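PDB 2QR3: Two-component system response regulator from Bacteroides fragilis, which probably receives a phosphoryl signal through this N-terminal receiver domain and regulates transcription, the whole protein being a likely ATP- and DNA-binding activator of the sigma-54 type. Local coordinates for residues Thr5-Asp10 with Ser40-Glu45; Phe27-Thr32 with Arg44-Glu49. All coordinates share one frame; numbering follows the deposited sequence. Where two conformers were deposited one is given.

Interaction 1. Residues Thr5-Asp10 with Ser40-Glu45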
loop_
_atom_site.group_PDB
_atom_site.type_symbol
_atom_site.label_atom_id
_atom_site.label_comp_id
_atom_site.label_asym_id
_atom_site.label_seq_id
_atom_site.Cartn_x
_atom_site.Cartn_y
_atom_site.Cartn_z
ATOM N N THR A 5 7.970 -9.646 0.464
ATOM C CA THR A 5 8.181 -8.313 -0.043
ATOM C C THR A 5 6.939 -7.450 0.158
ATOM O O THR A 5 5.825 -7.938 0.026
ATOM C CB THR A 5 8.560 -8.413 -1.538
ATOM O OG1 THR A 5 9.809 -9.149 -1.641
ATOM C CG2 THR A 5 8.723 -7.029 -2.142
ATOM N N ILE A 6 7.151 -6.169 0.482
ATOM C CA ILE A 6 6.062 -5.167 0.482
ATOM C C ILE A 6 6.420 -4.067 -0.499
ATOM O O ILE A 6 7.589 -3.702 -0.617
ATOM C CB ILE A 6 5.845 -4.546 1.865
ATOM C CG1 ILE A 6 4.657 -3.564 1.841
ATOM C CG2 ILE A 6 7.104 -3.856 2.415
ATOM C CD1 ILE A 6 4.158 -3.183 3.283
ATOM N N ILE A 7 5.424 -3.560 -1.222
ATOM C CA ILE A 7 5.634 -2.427 -2.134
ATOM C C ILE A 7 4.887 -1.226 -1.494
ATOM O O ILE A 7 3.714 -1.337 -1.120
ATOM C CB ILE A 7 5.078 -2.727 -3.541
ATOM C CG1 ILE A 7 5.839 -3.909 -4.176
ATOM C CG2 ILE A 7 5.124 -1.492 -4.475
ATOM C CD1 ILE A 7 5.100 -4.448 -5.337
ATOM N N ILE A 8 5.578 -0.098 -1.377
ATOM C CA ILE A 8 4.965 1.160 -0.932
ATOM C C ILE A 8 4.936 2.152 -2.093
ATOM O O ILE A 8 5.985 2.426 -2.724
ATOM C CB ILE A 8 5.720 1.735 0.295
ATOM C CG1 ILE A 8 5.767 0.667 1.410
ATOM C CG2 ILE A 8 5.007 2.948 0.842
ATOM C CD1 ILE A 8 7.019 -0.029 1.410
ATOM N N VAL A 9 3.751 2.684 -2.365
ATOM C CA VAL A 9 3.511 3.517 -3.527
ATOM C C VAL A 9 3.042 4.855 -2.962
ATOM O O VAL A 9 1.957 4.944 -2.373
ATOM C CB VAL A 9 2.388 2.913 -4.434
ATOM C CG1 VAL A 9 2.177 3.781 -5.679
ATOM C CG2 VAL A 9 2.682 1.420 -4.800
ATOM N N ASP A 10 3.838 5.901 -3.156
ATOM C CA ASP A 10 3.446 7.222 -2.610
ATOM C C ASP A 10 4.167 8.318 -3.398
ATOM O O ASP A 10 5.314 8.125 -3.825
ATOM C CB ASP A 10 3.798 7.295 -1.115
ATOM C CG ASP A 10 2.977 8.358 -0.355
ATOM O OD1 ASP A 10 3.159 9.575 -0.616
ATOM O OD2 ASP A 10 2.130 7.988 0.506
ATOM N N SER A 40 4.165 -1.425 -12.311
ATOM C CA SER A 40 3.862 -2.597 -13.150
ATOM C C SER A 40 4.996 -3.672 -13.121
ATOM O O SER A 40 4.744 -4.889 -12.979
ATOM C CB SER A 40 3.521 -2.119 -14.563
ATOM O OG SER A 40 4.692 -1.688 -15.229
ATOM N N THR A 41 6.244 -3.222 -13.180
ATOM C CA THR A 41 7.391 -4.154 -13.178
ATOM C C THR A 41 7.474 -4.919 -11.854
ATOM O O THR A 41 7.480 -6.152 -11.830
ATOM C CB THR A 41 8.711 -3.413 -13.439
ATOM O OG1 THR A 41 8.580 -2.638 -14.628
ATOM C CG2 THR A 41 9.902 -4.401 -13.555
ATOM N N VAL A 42 7.470 -4.188 -10.745
ATOM C CA VAL A 42 7.626 -4.829 -9.447
ATOM C C VAL A 42 6.481 -5.768 -9.096
ATOM O O VAL A 42 6.720 -6.807 -8.497
ATOM C CB VAL A 42 7.952 -3.795 -8.297
ATOM C CG1 VAL A 42 9.161 -2.905 -8.721
ATOM C CG2 VAL A 42 6.790 -2.940 -8.000
ATOM N N LEU A 43 5.237 -5.424 -9.460
ATOM C CA LEU A 43 4.107 -6.319 -9.208
ATOM C C LEU A 43 4.278 -7.676 -9.895
ATOM O O LEU A 43 3.873 -8.712 -9.352
ATOM C CB LEU A 43 2.777 -5.691 -9.658
ATOM C CG LEU A 43 2.305 -4.467 -8.896
ATOM C CD1 LEU A 43 1.037 -3.887 -9.552
ATOM C CD2 LEU A 43 2.058 -4.800 -7.425
ATOM N N ARG A 44 4.866 -7.651 -11.084
ATOM C CA ARG A 44 5.054 -8.861 -11.888
ATOM C C ARG A 44 6.198 -9.714 -11.354
ATOM O O ARG A 44 6.085 -10.945 -11.265
ATOM C CB ARG A 44 5.384 -8.517 -13.345
ATOM C CG ARG A 44 5.355 -9.790 -14.256
ATOM C CD ARG A 44 5.654 -9.535 -15.733
ATOM N NE ARG A 44 4.763 -8.509 -16.247
ATOM C CZ ARG A 44 5.152 -7.257 -16.414
ATOM N NH1 ARG A 44 6.421 -6.953 -16.165
ATOM N NH2 ARG A 44 4.284 -6.347 -16.842
ATOM N N GLU A 45 7.291 -9.048 -11.017
ATOM C CA GLU A 45 8.553 -9.723 -10.740
ATOM C C GLU A 45 8.850 -10.007 -9.288
ATOM O O GLU A 45 9.655 -10.911 -8.994
ATOM C CB GLU A 45 9.684 -8.876 -11.267
ATOM C CG GLU A 45 9.677 -8.716 -12.776
ATOM C CD GLU A 45 10.909 -7.997 -13.270
ATOM O OE1 GLU A 45 11.736 -7.552 -12.429
ATOM O OE2 GLU A 45 11.047 -7.863 -14.504
#
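Ile7, midway along strand 5-9, sets its CD1 methyl against two side chains of helix 36-45, Val42 and Leu43. The tight spot is against Val42: Ile7 CD1 sits 3.5 Å from Val42 CG2, closer than carbon atoms usually pack. That methyl of Val42 lies between its own backbone N and carbonyl carbon, and from there it also comes near Ile7 CG1. Leu43 brings a single methyl to the contact, CD2, 3.7 Å from Ile7 CD1, and the two side chains meet at about a right angle. Ile7 reaches this far because CG1 stands anti to the carbonyl carbon (chi1 -63°) and the chain then runs on nearly straight through chi2 to CD1.

Away from this point the contact thins quickly. Val42 is partly exposed, near Leu33 at the edge strand, whereas Leu43 is buried and also packs on Tyr78 and Leu81. Further round the helix, Arg44 and Glu45 are exposed and take no part in the contact.

No hydrogen bond crosses between the segments, and just 118 Å² is buried. Strand and helix are therefore joined here by methyl groups alone, the way an amphipathic helix covers one face of the parallel sheet in a CheY-like receiver domain, and what holds them is shape and exclusion of water.

Interaction 2. Residues Phe27-Thr32 with Arg44-Glu49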
loop_
_atom_site.group_PDB
_atom_site.type_symbol
_atom_site.label_atom_id
_atom_site.label_comp_id
_atom_site.label_asym_id
_atom_site.label_seq_id
_atom_site.Cartn_x
_atom_site.Cartn_y
_atom_site.Cartn_z
ATOM N N PHE A 27 9.821 -6.875 7.058
ATOM C CA PHE A 27 9.663 -7.517 5.765
ATOM C C PHE A 27 11.028 -7.841 5.199
ATOM O O PHE A 27 12.003 -7.145 5.488
ATOM C CB PHE A 27 8.873 -6.611 4.791
ATOM C CG PHE A 27 7.423 -6.450 5.160
ATOM C CD1 PHE A 27 6.454 -7.228 4.558
ATOM C CD2 PHE A 27 7.034 -5.519 6.122
ATOM C CE1 PHE A 27 5.080 -7.078 4.927
ATOM C CE2 PHE A 27 5.698 -5.366 6.476
ATOM C CZ PHE A 27 4.725 -6.151 5.874
ATOM N N SER A 28 11.100 -8.879 4.375
ATOM C CA SER A 28 12.368 -9.281 3.744
ATOM C C SER A 28 12.882 -8.228 2.777
ATOM O O SER A 28 14.095 -8.043 2.641
ATOM C CB SER A 28 12.206 -10.612 2.999
ATOM O OG SER A 28 11.932 -11.633 3.941
ATOM N N LYS A 29 11.949 -7.545 2.100
ATOM C CA LYS A 29 12.305 -6.505 1.144
ATOM C C LYS A 29 11.229 -5.425 1.199
ATOM O O LYS A 29 10.034 -5.739 1.211
ATOM C CB LYS A 29 12.324 -7.110 -0.250
ATOM C CG LYS A 29 12.994 -6.295 -1.332
ATOM C CD LYS A 29 13.101 -7.210 -2.557
ATOM C CE LYS A 29 13.977 -6.632 -3.643
ATOM N NZ LYS A 29 14.119 -7.614 -4.782
ATOM N N VAL A 30 11.664 -4.169 1.221
ATOM C CA VAL A 30 10.749 -3.048 1.168
ATOM C C VAL A 30 11.072 -2.290 -0.114
ATOM O O VAL A 30 12.157 -1.716 -0.235
ATOM C CB VAL A 30 10.905 -2.138 2.391
ATOM C CG1 VAL A 30 9.976 -0.957 2.264
ATOM C CG2 VAL A 30 10.589 -2.899 3.696
ATOM N N ILE A 31 10.131 -2.288 -1.051
ATOM C CA ILE A 31 10.285 -1.567 -2.303
ATOM C C ILE A 31 9.432 -0.299 -2.244
ATOM O O ILE A 31 8.234 -0.374 -1.967
ATOM C CB ILE A 31 9.861 -2.438 -3.487
ATOM C CG1 ILE A 31 10.798 -3.644 -3.580
ATOM C CG2 ILE A 31 9.871 -1.609 -4.767
ATOM C CD1 ILE A 31 10.406 -4.681 -4.615
ATOM N N THR A 32 10.047 0.852 -2.485
ATOM C CA THR A 32 9.302 2.117 -2.498
ATOM C C THR A 32 9.358 2.686 -3.898
ATOM O O THR A 32 10.405 2.593 -4.577
ATOM C CB THR A 32 9.905 3.146 -1.506
ATOM O OG1 THR A 32 11.291 3.376 -1.834
ATOM C CG2 THR A 32 9.794 2.622 -0.063
ATOM N N ARG A 44 4.866 -7.651 -11.084
ATOM C CA ARG A 44 5.054 -8.861 -11.888
ATOM C C ARG A 44 6.198 -9.714 -11.354
ATOM O O ARG A 44 6.085 -10.945 -11.265
ATOM C CB ARG A 44 5.384 -8.517 -13.345
ATOM C CG ARG A 44 5.355 -9.790 -14.256
ATOM C CD ARG A 44 5.654 -9.535 -15.733
ATOM N NE ARG A 44 4.763 -8.509 -16.247
ATOM C CZ ARG A 44 5.152 -7.257 -16.414
ATOM N NH1 ARG A 44 6.421 -6.953 -16.165
ATOM N NH2 ARG A 44 4.284 -6.347 -16.842
ATOM N N GLU A 45 7.291 -9.048 -11.017
ATOM C CA GLU A 45 8.553 -9.723 -10.740
ATOM C C GLU A 45 8.850 -10.007 -9.288
ATOM O O GLU A 45 9.655 -10.911 -8.994
ATOM C CB GLU A 45 9.684 -8.876 -11.267
ATOM C CG GLU A 45 9.677 -8.716 -12.776
ATOM C CD GLU A 45 10.909 -7.997 -13.270
ATOM O OE1 GLU A 45 11.736 -7.552 -12.429
ATOM O OE2 GLU A 45 11.047 -7.863 -14.504
ATOM N N GLU A 46 8.238 -9.247 -8.377
ATOM C CA GLU A 46 8.668 -9.281 -6.973
ATOM C C GLU A 46 7.821 -10.080 -5.974
ATOM O O GLU A 46 8.133 -10.076 -4.780
ATOM C CB GLU A 46 8.885 -7.864 -6.463
ATOM C CG GLU A 46 9.932 -7.095 -7.231
ATOM C CD GLU A 46 11.359 -7.556 -6.954
ATOM O OE1 GLU A 46 11.611 -8.219 -5.918
ATOM O OE2 GLU A 46 12.229 -7.245 -7.796
ATOM N N ASN A 47 6.787 -10.758 -6.455
ATOM C CA ASN A 47 5.878 -11.556 -5.618
ATOM C C ASN A 47 5.525 -10.862 -4.299
ATOM O O ASN A 47 5.764 -11.387 -3.201
ATOM C CB ASN A 47 6.435 -12.965 -5.379
ATOM C CG ASN A 47 6.842 -13.654 -6.664
ATOM O OD1 ASN A 47 8.024 -13.886 -6.896
ATOM N ND2 ASN A 47 5.867 -13.975 -7.506
ATOM N N PRO A 48 4.945 -9.643 -4.401
ATOM C CA PRO A 48 4.629 -8.897 -3.180
ATOM C C PRO A 48 3.576 -9.582 -2.333
ATOM O O PRO A 48 2.690 -10.245 -2.876
ATOM C CB PRO A 48 4.084 -7.573 -3.717
ATOM C CG PRO A 48 3.562 -7.887 -5.062
ATOM C CD PRO A 48 4.562 -8.893 -5.606
ATOM N N GLU A 49 3.687 -9.426 -1.020
ATOM C CA GLU A 49 2.682 -9.919 -0.082
ATOM C C GLU A 49 1.597 -8.896 0.263
ATOM O O GLU A 49 0.522 -9.265 0.689
ATOM C CB GLU A 49 3.360 -10.433 1.182
ATOM C CG GLU A 49 3.786 -11.905 0.937
ATOM C CD GLU A 49 4.488 -12.542 2.083
ATOM O OE1 GLU A 49 3.970 -12.466 3.215
ATOM O OE2 GLU A 49 5.545 -13.163 1.833
#
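Glu46 lies across the side chains of Lys29 and Ile31, two residues of edge strand 29-33 that both point toward it, and it meets each of them at about a right angle. Its carboxylate takes the lysine and its aliphatic part takes the isoleucine.

Lys29 reaches over fully extended: CG is anti to the backbone N (chi1 -165°) and every later torsion stays close to 180°, which carries the ammonium group well beyond the strand. There NZ makes a salt bridge and hydrogen bond of 2.8 Å to Glu46 OE1. The nitrogen comes in on the syn side of that oxygen but 33° out of the carboxylate plane, so it approaches obliquely. Glu46 OE2 is farther from NZ, at 3.6 Å, so the grip is essentially on one oxygen. The last methylene of the lysine, CE, also passes 3.6 Å from OE1.

Ile31 works lower down the glutamate. Its CD1 touches Glu46 CG at 3.6 Å and lies 3.8 Å from Glu46 CD, with CB a little farther off. The bend of Glu46 at chi2 (-73°) folds the carboxylate round, where it can meet the lysine while CG stays against the isoleucine methyl.

Glu46 lies in the link between helix 36-45 and strand 48-54, just before Asn47, the first residue to leave helical phi/psi, with positive phi. The contact thus ties the turn between that helix and strand 48-54 back to the edge of the sheet. At this surface, with Lys29 exposed, water probably screens the ion pair, whose apolar footing is the methyl of Ile31 against Glu46 CG.

In the fold
Interactions 1 and 2 lie side by side, centres 6 Å apart, and both join helix 36-45 or the turn after it to the same parallel sheet. Their strands are neighbours: Ile8 N lies 2.7 Å from Ile31 O, a probable hydrogen bond between strands 5-9 and 29-33, while Thr5 O and Glu49 N, 2.8 Å apart, probably join 5-9 to 48-54. Interaction 1 is buried and apolar; interaction 2 continues the helix-sheet contact to the surface as an ion pair. Strand 5-9 leads on to Asp10, which is salt-bridged to Lys109 and close to Asp54, the predicted phosphorylation site, so interaction 1 packs the strand that delivers this acidic residue.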